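Local atomic coordinates of deacetylase EF_0837 (Enterococcus faecalis, PDB entry 2ICS), a protein that hydrolyses ester bonds as a binuclear zinc amidohydrolase, removing the acetyl group of acetyl-(R)-mandelate in vitro, though with very low efficiency. Residues D58-C63 with V208-F213; I244-D249 with M290-V295. One frame throughout, in Å; residues are numbered along the deposited sequence.

Interaction 1 of 2, residues D58-C63 with V208-F213. With ZN (zinc ion), chain B; ZN (zinc ion), chain C.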
loop_
_atom_site.group_PDB
_atom_site.type_symbol
_atom_site.label_atom_id
_atom_site.label_comp_id
_atom_site.label_asym_id
_atom_site.label_seq_id
_atom_site.Cartn_x
_atom_site.Cartn_y
_atom_site.Cartn_z
ATOM N N ASP A 58 0.212 3.308 -2.617
ATOM C CA ASP A 58 -0.329 2.848 -1.336
ATOM C C ASP A 58 -1.081 1.552 -1.622
ATOM O O ASP A 58 -2.214 1.599 -2.088
ATOM C CB ASP A 58 -1.301 3.888 -0.780
ATOM C CG ASP A 58 -1.600 3.683 0.692
ATOM O OD1 ASP A 58 -1.430 2.549 1.190
ATOM O OD2 ASP A 58 -2.020 4.661 1.351
ATOM N N ASP A 59 -0.474 0.399 -1.337
ATOM C CA ASP A 59 -1.135 -0.869 -1.642
ATOM C C ASP A 59 -2.157 -1.404 -0.640
ATOM O O ASP A 59 -2.527 -2.575 -0.695
ATOM C CB ASP A 59 -0.101 -1.964 -1.976
ATOM C CG ASP A 59 0.696 -2.420 -0.770
ATOM O OD1 ASP A 59 0.289 -2.126 0.375
ATOM O OD2 ASP A 59 1.729 -3.091 -0.979
ATOM N N HIS A 60 -2.599 -0.574 0.294
ATOM C CA HIS A 60 -3.640 -1.010 1.210
ATOM C C HIS A 60 -4.503 0.207 1.490
ATOM O O HIS A 60 -4.192 1.038 2.344
ATOM C CB HIS A 60 -3.093 -1.604 2.510
ATOM C CG HIS A 60 -4.158 -2.218 3.366
ATOM N ND1 HIS A 60 -3.948 -3.268 4.231
ATOM C CD2 HIS A 60 -5.472 -1.894 3.496
ATOM C CE1 HIS A 60 -5.115 -3.543 4.848
ATOM N NE2 HIS A 60 -6.071 -2.735 4.435
ATOM N N VAL A 61 -5.611 0.279 0.763
ATOM C CA VAL A 61 -6.522 1.404 0.854
ATOM C C VAL A 61 -7.989 0.959 0.793
ATOM O O VAL A 61 -8.288 -0.178 0.443
ATOM C CB VAL A 61 -6.210 2.360 -0.323
ATOM C CG1 VAL A 61 -7.430 3.135 -0.729
ATOM C CG2 VAL A 61 -5.066 3.273 0.056
ATOM N N HIS A 62 -8.893 1.867 1.144
ATOM C CA HIS A 62 -10.323 1.614 1.081
ATOM C C HIS A 62 -10.942 2.873 0.481
ATOM O O HIS A 62 -11.163 3.873 1.170
ATOM C CB HIS A 62 -10.866 1.311 2.471
ATOM C CG HIS A 62 -10.409 -0.012 3.000
ATOM N ND1 HIS A 62 -10.797 -1.222 2.468
ATOM C CD2 HIS A 62 -9.498 -0.308 3.962
ATOM C CE1 HIS A 62 -10.118 -2.192 3.102
ATOM N NE2 HIS A 62 -9.317 -1.689 4.021
ATOM N N CYS A 63 -11.189 2.822 -0.825
ATOM C CA CYS A 63 -11.724 3.974 -1.527
ATOM C C CYS A 63 -12.946 3.766 -2.420
ATOM O O CYS A 63 -13.084 4.447 -3.438
ATOM C CB CYS A 63 -10.606 4.632 -2.341
ATOM S SG CYS A 63 -9.812 3.541 -3.526
ATOM N N VAL A 208 1.177 -11.491 0.727
ATOM C CA VAL A 208 1.370 -10.264 1.478
ATOM C C VAL A 208 0.670 -10.278 2.827
ATOM O O VAL A 208 -0.546 -10.438 2.910
ATOM C CB VAL A 208 0.875 -9.041 0.655
ATOM C CG1 VAL A 208 1.179 -7.746 1.399
ATOM C CG2 VAL A 208 1.540 -9.032 -0.725
ATOM N N LEU A 209 1.457 -10.113 3.885
ATOM C CA LEU A 209 0.938 -10.078 5.247
ATOM C C LEU A 209 0.776 -8.610 5.630
ATOM O O LEU A 209 1.770 -7.932 5.886
ATOM C CB LEU A 209 1.938 -10.739 6.198
ATOM C CG LEU A 209 1.578 -10.737 7.682
ATOM C CD1 LEU A 209 0.503 -11.786 7.908
ATOM C CD2 LEU A 209 2.808 -11.033 8.539
ATOM N N THR A 210 -0.456 -8.106 5.665
ATOM C CA THR A 210 -0.650 -6.704 6.019
ATOM C C THR A 210 -0.913 -6.574 7.530
ATOM O O THR A 210 -1.237 -7.563 8.195
ATOM C CB THR A 210 -1.779 -6.065 5.147
ATOM O OG1 THR A 210 -1.701 -4.634 5.221
ATOM C CG2 THR A 210 -3.148 -6.539 5.591
ATOM N N HIS A 211 -0.739 -5.366 8.069
ATOM C CA HIS A 211 -0.891 -5.109 9.505
ATOM C C HIS A 211 0.249 -5.823 10.236
ATOM O O HIS A 211 0.133 -6.176 11.412
ATOM C CB HIS A 211 -2.221 -5.652 10.046
ATOM C CG HIS A 211 -3.430 -5.120 9.349
ATOM N ND1 HIS A 211 -3.552 -3.827 8.889
ATOM C CD2 HIS A 211 -4.619 -5.717 9.088
ATOM C CE1 HIS A 211 -4.779 -3.684 8.382
ATOM N NE2 HIS A 211 -5.464 -4.806 8.479
ATOM N N CYS A 212 1.359 -6.023 9.534
ATOM C CA CYS A 212 2.501 -6.746 10.085
ATOM C C CYS A 212 3.019 -6.304 11.455
ATOM O O CYS A 212 3.469 -7.143 12.234
ATOM C CB CYS A 212 3.653 -6.755 9.071
ATOM S SG CYS A 212 4.420 -5.149 8.723
ATOM N N PHE A 213 2.975 -5.008 11.756
ATOM C CA PHE A 213 3.453 -4.544 13.051
ATOM C C PHE A 213 2.337 -4.126 14.000
ATOM O O PHE A 213 2.485 -3.154 14.738
ATOM C CB PHE A 213 4.446 -3.383 12.890
ATOM C CG PHE A 213 5.714 -3.749 12.151
ATOM C CD1 PHE A 213 6.212 -5.053 12.175
ATOM C CD2 PHE A 213 6.415 -2.780 11.435
ATOM C CE1 PHE A 213 7.387 -5.386 11.497
ATOM C CE2 PHE A 213 7.589 -3.100 10.755
ATOM C CZ PHE A 213 8.079 -4.403 10.784
HETATM ZN ZN ZN B . -8.073 -2.458 5.376
HETATM ZN ZN ZN C . -7.508 -5.094 7.751
HETATM O O HOH W 1 -7.468 -2.918 7.240
#
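The binuclear zinc centre at the mouth of an amidohydrolase TIM barrel brings His60 against Thr210 and His211. His60 and His62 form the HxH motif where strand 51-61 ends; His211 follows strand 208-210. The spacing of two in the motif lets both imidazoles reach one zinc ion, His60 NE2 at 2.2 Å and His62 NE2 at 2.0 Å from it, with Asp272 as a further ligand. His211 NE2 holds the second zinc ion beside His188, and carboxylated Lys154 joins the two metals, as does water 1. Histidine suits a first-shell place because one nitrogen can bind metal while the other donates a hydrogen bond. His60 does this through ND1, which gives its N-H to Thr210 OG1 (2.8 Å, 161° at the hydrogen), the hydroxyl lying close to the ring plane. Thr210 has OG1 turned anti to its backbone N (chi1 -163°), which presents the hydroxyl to His60; the same oxygen is hydrogen-bonded to Asp243, so this second shell, with the zinc bond, should restrain the imidazole's rotation. Thr210 CG2 sits over one face of the His211 ring, 3.9 Å above the plane. The His60 and His211 rings meet obliquely, planes at 41°, their CE1 atoms 3.6 Å apart.

Interaction 2 of 2, residues I244-D249 with M290-V295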
loop_
_atom_site.group_PDB
_atom_site.type_symbol
_atom_site.label_atom_id
_atom_site.label_comp_id
_atom_site.label_asym_id
_atom_site.label_seq_id
_atom_site.Cartn_x
_atom_site.Cartn_y
_atom_site.Cartn_z
ATOM N N ILE A 244 2.804 -2.867 6.062
ATOM C CA ILE A 244 2.358 -2.091 7.222
ATOM C C ILE A 244 0.838 -2.005 7.435
ATOM O O ILE A 244 0.343 -2.396 8.489
ATOM C CB ILE A 244 2.919 -0.642 7.181
ATOM C CG1 ILE A 244 4.448 -0.662 7.287
ATOM C CG2 ILE A 244 2.342 0.182 8.340
ATOM C CD1 ILE A 244 4.972 -1.187 8.612
ATOM N N GLY A 245 0.103 -1.487 6.452
ATOM C CA GLY A 245 -1.341 -1.352 6.594
ATOM C C GLY A 245 -1.699 -0.720 7.934
ATOM O O GLY A 245 -2.519 -1.258 8.674
ATOM N N HIS A 246 -1.090 0.428 8.233
ATOM C CA HIS A 246 -1.282 1.136 9.506
ATOM C C HIS A 246 -2.673 1.020 10.112
ATOM O O HIS A 246 -2.843 0.420 11.177
ATOM C CB HIS A 246 -0.918 2.615 9.364
ATOM C CG HIS A 246 -0.786 3.327 10.679
ATOM N ND1 HIS A 246 -1.824 3.420 11.581
ATOM C CD2 HIS A 246 0.267 3.960 11.250
ATOM C CE1 HIS A 246 -1.416 4.079 12.652
ATOM N NE2 HIS A 246 -0.152 4.418 12.479
ATOM N N GLY A 247 -3.662 1.609 9.446
ATOM C CA GLY A 247 -5.024 1.530 9.936
ATOM C C GLY A 247 -5.275 2.139 11.306
ATOM O O GLY A 247 -4.376 2.657 11.970
ATOM N N THR A 248 -6.529 2.079 11.727
ATOM C CA THR A 248 -6.926 2.623 13.009
ATOM C C THR A 248 -6.334 1.832 14.171
ATOM O O THR A 248 -6.009 2.407 15.205
ATOM C CB THR A 248 -8.465 2.648 13.129
ATOM O OG1 THR A 248 -9.003 3.444 12.067
ATOM C CG2 THR A 248 -8.904 3.236 14.472
ATOM N N ASP A 249 -6.165 0.526 14.001
ATOM C CA ASP A 249 -5.630 -0.291 15.087
ATOM C C ASP A 249 -4.548 -1.288 14.712
ATOM O O ASP A 249 -4.300 -2.228 15.461
ATOM C CB ASP A 249 -6.771 -1.051 15.769
ATOM C CG ASP A 249 -7.654 -0.142 16.609
ATOM O OD1 ASP A 249 -7.128 0.518 17.541
ATOM O OD2 ASP A 249 -8.871 -0.089 16.339
HETATM N N MSE A 290 4.953 7.301 6.417
HETATM C CA MSE A 290 6.360 7.229 6.047
HETATM C C MSE A 290 7.232 7.895 7.124
HETATM O O MSE A 290 8.317 7.408 7.444
HETATM C CB MSE A 290 6.570 7.914 4.693
HETATM C CG MSE A 290 5.856 7.206 3.537
HETATM SE SE MSE A 290 5.715 8.302 1.938
HETATM C CE MSE A 290 7.580 8.345 1.444
ATOM N N GLU A 291 6.746 9.004 7.682
ATOM C CA GLU A 291 7.476 9.716 8.722
ATOM C C GLU A 291 7.529 8.876 9.996
ATOM O O GLU A 291 8.428 9.043 10.820
ATOM C CB GLU A 291 6.810 11.065 9.016
ATOM C CG GLU A 291 6.697 11.968 7.797
ATOM C CD GLU A 291 5.802 13.161 8.040
ATOM O OE1 GLU A 291 4.880 13.045 8.875
ATOM O OE2 GLU A 291 6.009 14.207 7.388
ATOM N N LYS A 292 6.564 7.974 10.162
ATOM C CA LYS A 292 6.556 7.116 11.345
ATOM C C LYS A 292 7.664 6.070 11.256
ATOM O O LYS A 292 8.331 5.775 12.244
ATOM C CB LYS A 292 5.192 6.445 11.515
ATOM C CG LYS A 292 4.095 7.425 11.930
ATOM C CD LYS A 292 2.737 6.750 12.097
ATOM C CE LYS A 292 1.676 7.782 12.468
ATOM N NZ LYS A 292 0.294 7.240 12.428
ATOM N N LEU A 293 7.877 5.505 10.073
ATOM C CA LEU A 293 8.948 4.525 9.938
ATOM C C LEU A 293 10.295 5.230 9.916
ATOM O O LEU A 293 11.333 4.620 10.164
ATOM C CB LEU A 293 8.741 3.687 8.683
ATOM C CG LEU A 293 7.627 2.707 9.066
ATOM C CD1 LEU A 293 6.556 2.668 8.009
ATOM C CD2 LEU A 293 8.240 1.343 9.332
ATOM N N ARG A 294 10.273 6.526 9.631
ATOM C CA ARG A 294 11.502 7.300 9.621
ATOM C C ARG A 294 11.922 7.467 11.072
ATOM O O ARG A 294 13.084 7.270 11.415
ATOM C CB ARG A 294 11.277 8.670 8.978
ATOM C CG ARG A 294 12.457 9.631 9.133
ATOM C CD ARG A 294 13.762 8.988 8.702
ATOM N NE ARG A 294 14.902 9.887 8.852
ATOM C CZ ARG A 294 16.127 9.487 9.184
ATOM N NH1 ARG A 294 16.374 8.199 9.406
ATOM N NH2 ARG A 294 17.109 10.373 9.289
ATOM N N VAL A 295 10.960 7.808 11.924
ATOM C CA VAL A 295 11.237 8.006 13.341
ATOM C C VAL A 295 11.588 6.670 13.998
ATOM O O VAL A 295 12.333 6.630 14.976
ATOM C CB VAL A 295 10.025 8.652 14.070
ATOM C CG1 VAL A 295 8.921 7.628 14.279
ATOM C CG2 VAL A 295 10.472 9.238 15.395
#
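The irregular backbone of 244-249, with positive phi at Gly245 and Gly247, passes helix 286-296 at a distance: the CA atoms of Ile244 and Leu293 are 9.7 Å apart, and side chains bridge the gap. Ile244 and Leu293 reach toward each other tip to tip, CG1 of Ile244 lying 4.0 Å from CD1 of Leu293. Branched aliphatic groups suit this buried place, where Phe213 and Ala266 also touch Ile244, while Ile269 and Tyr298 touch Leu293. In the TIM barrel the contact joins the loop between strand 241-243 and helix 253-261 to helix 286-296. Next to the apolar pair, Lys292 crosses the His246 side chain at about a right angle. Its chain is extended beyond CG (chi3 -178°), carrying NZ past the ring to the backbone oxygens of Pro282 and Thr344, to which it is hydrogen-bonded. A long, flexible lysine can thus bring its amino group, probably charged, to buried main-chain acceptors. NZ also comes within 2.9 Å of His246 NE2, approaching the imidazole obliquely, and Lys292 CD lies 3.7 Å from the same nitrogen. The other ring nitrogen, ND1 of His246, donates to Gly247 O at 2.7 Å, a lone pair in the carbonyl plane receiving the N-H.

How the interactions relate
Interactions 1 and 2, their centres 11 Å apart, follow one another along the chain and meet where the end of strand 208-210 and the residues just after it touch the loop 244-249. Gly245 O probably accepts a hydrogen bond from His211 ND1 at 2.8 Å; the loop would thereby orient a zinc ligand that also lines the adenine pocket. Packing adds to this: Ile244 CD1 lies 3.5 Å from Phe213 CD2, and Gly245 CA is 3.6 Å from Thr210 OG1. Interaction 1 supplies first-shell ligands, whereas 244-249 belongs to the shell behind them. The side chain of His246 is about 10 Å from a bound zinc ion and from adenine, so this histidine stands near the site without touching metal or ligand.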